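Local structure of rhamnosidase B (Bacillus sp., 2OKX) at residues Trp6-Ile11 / Ile112-Ala117. The protein is a glycoside hydrolase family 78 alpha-L-rhamnosidase, which hydrolyses terminal alpha-L-rhamnose residues from glycosides, probably with inversion of anomeric configuration. Residues are numbered along the deposited sequence; the frame is centred on the assembly and turned at random.
Sequences WNASWI and IAEIEA
Trp10 lies against Ile112 and Ala8 against Glu114, so the segments 6-11 and 112-117 run in opposite directions. The CA atoms of Trp10 and Ile112 are 4.5 Å apart, and those of Ala8 and Glu114 5.9 Å. No backbone-to-backbone hydrogen bond joins the two segments, but Ile11 bonds to Leu111 next door. The chains meet there and diverge toward Asn7. Side chains carry the contact.

Ile112 is its apolar centre. Its CG2 methyl sits almost straight above one face of the Trp10 indole, 3.7 Å from the centroid of the six-membered ring, a CH-pi contact. The other branch is directed away from the backbone N (chi1 -174°), which brings CD1 within 4.0 Å of CE3 of Trp6. Ile112 is thus held between two indoles. Trp187 stacks on Trp10, and Tyr73 meets Trp6 edge-to-face. CB of Ala8 packs on CG1 of Ile112 at 4.1 Å.

Glu114 extends from its strand toward segment 6-11 and grips Asn7 twice. Backbone N of Asn7 donates to OE1 at 2.6 Å, with an N-H...O angle of 164°. ND2 of Asn7 gives a longer bond of 3.3 Å to OE2. Both donors approach on the syn side, 33° out of the carboxylate plane. Arg4 forms a salt bridge with OE2 and probably offsets the charge of this buried carboxylate. Thr121 hydrogen-bonds to the same OE2.

Strand 9-12 is the outermost of its sheet, paired through Trp10 with strand 174-181. It meets a second sheet at strand 110-117, beside the outer strand 120-124. This junction near the edges of two sheets is consistent with a beta-sandwich-like N-terminal domain.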
loop_
_atom_site.group_PDB
_atom_site.type_symbol
_atom_site.label_atom_id
_atom_site.label_comp_id
_atom_site.label_asym_id
_atom_site.label_seq_id
_atom_site.Cartn_x
_atom_site.Cartn_y
_atom_site.Cartn_z
ATOM N N TRP A 6 -26.180 -17.291 -11.540
ATOM C CA TRP A 6 -26.855 -16.187 -10.906
ATOM C C TRP A 6 -28.294 -15.958 -11.380
ATOM O O TRP A 6 -28.628 -16.180 -12.549
ATOM C CB TRP A 6 -26.045 -14.906 -11.126
ATOM C CG TRP A 6 -24.698 -14.926 -10.469
ATOM C CD1 TRP A 6 -23.575 -15.579 -10.895
ATOM C CD2 TRP A 6 -24.336 -14.246 -9.269
ATOM N NE1 TRP A 6 -22.532 -15.337 -10.034
ATOM C CE2 TRP A 6 -22.973 -14.520 -9.026
ATOM C CE3 TRP A 6 -25.033 -13.429 -8.375
ATOM C CZ2 TRP A 6 -22.287 -14.002 -7.916
ATOM C CZ3 TRP A 6 -24.351 -12.910 -7.267
ATOM C CH2 TRP A 6 -22.988 -13.202 -7.054
ATOM N N ASN A 7 -29.126 -15.499 -10.454
ATOM C CA ASN A 7 -30.525 -15.195 -10.722
ATOM C C ASN A 7 -30.738 -13.755 -10.292
ATOM O O ASN A 7 -31.825 -13.369 -9.865
ATOM C CB ASN A 7 -31.443 -16.112 -9.913
ATOM C CG ASN A 7 -31.253 -17.570 -10.260
ATOM O OD1 ASN A 7 -31.462 -17.979 -11.402
ATOM N ND2 ASN A 7 -30.849 -18.368 -9.274
ATOM N N ALA A 8 -29.671 -12.971 -10.389
ATOM C CA ALA A 8 -29.709 -11.565 -10.020
ATOM C C ALA A 8 -29.070 -10.772 -11.149
ATOM O O ALA A 8 -28.388 -11.338 -12.004
ATOM C CB ALA A 8 -28.946 -11.339 -8.718
ATOM N N SER A 9 -29.286 -9.463 -11.146
ATOM C CA SER A 9 -28.732 -8.613 -12.187
ATOM C C SER A 9 -27.853 -7.508 -11.624
ATOM O O SER A 9 -28.088 -7.019 -10.520
ATOM C CB SER A 9 -29.867 -7.982 -12.998
ATOM O OG SER A 9 -30.720 -8.976 -13.536
ATOM N N TRP A 10 -26.830 -7.131 -12.386
ATOM C CA TRP A 10 -25.954 -6.041 -11.983
ATOM C C TRP A 10 -26.827 -4.796 -12.059
ATOM O O TRP A 10 -27.527 -4.589 -13.054
ATOM C CB TRP A 10 -24.793 -5.868 -12.961
ATOM C CG TRP A 10 -23.624 -6.766 -12.745
ATOM C CD1 TRP A 10 -23.362 -7.943 -13.377
ATOM C CD2 TRP A 10 -22.519 -6.526 -11.865
ATOM N NE1 TRP A 10 -22.156 -8.453 -12.953
ATOM C CE2 TRP A 10 -21.619 -7.601 -12.022
ATOM C CE3 TRP A 10 -22.202 -5.503 -10.960
ATOM C CZ2 TRP A 10 -20.417 -7.683 -11.309
ATOM C CZ3 TRP A 10 -21.005 -5.585 -10.249
ATOM C CH2 TRP A 10 -20.130 -6.667 -10.430
ATOM N N ILE A 11 -26.796 -3.972 -11.021
ATOM C CA ILE A 11 -27.594 -2.756 -11.021
ATOM C C ILE A 11 -26.784 -1.541 -10.600
ATOM O O ILE A 11 -25.756 -1.656 -9.928
ATOM C CB ILE A 11 -28.807 -2.867 -10.072
ATOM C CG1 ILE A 11 -28.329 -3.064 -8.631
ATOM C CG2 ILE A 11 -29.703 -4.015 -10.505
ATOM C CD1 ILE A 11 -29.451 -3.048 -7.603
ATOM N N ILE A 112 -24.247 -6.404 -7.578
ATOM C CA ILE A 112 -24.986 -7.617 -7.879
ATOM C C ILE A 112 -24.972 -8.469 -6.612
ATOM O O ILE A 112 -23.907 -8.782 -6.071
ATOM C CB ILE A 112 -24.370 -8.392 -9.073
ATOM C CG1 ILE A 112 -25.266 -9.580 -9.429
ATOM C CG2 ILE A 112 -22.958 -8.852 -8.742
ATOM C CD1 ILE A 112 -24.902 -10.256 -10.731
ATOM N N ALA A 113 -26.160 -8.814 -6.125
ATOM C CA ALA A 113 -26.288 -9.608 -4.911
ATOM C C ALA A 113 -27.498 -10.521 -4.978
ATOM O O ALA A 113 -28.522 -10.175 -5.565
ATOM C CB ALA A 113 -26.393 -8.692 -3.699
ATOM N N GLU A 114 -27.378 -11.688 -4.361
ATOM C CA GLU A 114 -28.462 -12.655 -4.362
ATOM C C GLU A 114 -28.447 -13.487 -3.086
ATOM O O GLU A 114 -27.396 -13.978 -2.672
ATOM C CB GLU A 114 -28.321 -13.576 -5.575
ATOM C CG GLU A 114 -29.507 -14.494 -5.818
ATOM C CD GLU A 114 -29.229 -15.506 -6.909
ATOM O OE1 GLU A 114 -28.642 -15.117 -7.939
ATOM O OE2 GLU A 114 -29.603 -16.686 -6.742
ATOM N N ILE A 115 -29.614 -13.628 -2.462
ATOM C CA ILE A 115 -29.742 -14.427 -1.251
ATOM C C ILE A 115 -30.367 -15.753 -1.659
ATOM O O ILE A 115 -31.436 -15.782 -2.268
ATOM C CB ILE A 115 -30.642 -13.744 -0.205
ATOM C CG1 ILE A 115 -29.991 -12.442 0.265
ATOM C CG2 ILE A 115 -30.870 -14.679 0.975
ATOM C CD1 ILE A 115 -30.783 -11.708 1.319
ATOM N N GLU A 116 -29.690 -16.846 -1.329
ATOM C CA GLU A 116 -30.166 -18.173 -1.681
ATOM C C GLU A 116 -30.218 -19.089 -0.468
ATOM O O GLU A 116 -29.343 -19.046 0.399
ATOM C CB GLU A 116 -29.254 -18.780 -2.753
ATOM C CG GLU A 116 -29.612 -20.199 -3.167
ATOM C CD GLU A 116 -28.744 -20.713 -4.305
ATOM O OE1 GLU A 116 -27.508 -20.792 -4.134
ATOM O OE2 GLU A 116 -29.299 -21.040 -5.377
ATOM N N ALA A 117 -31.255 -19.917 -0.417
ATOM C CA ALA A 117 -31.438 -20.856 0.678
ATOM C C ALA A 117 -32.261 -22.043 0.196
ATOM O O ALA A 117 -33.342 -21.873 -0.373
ATOM C CB ALA A 117 -32.138 -20.173 1.840
#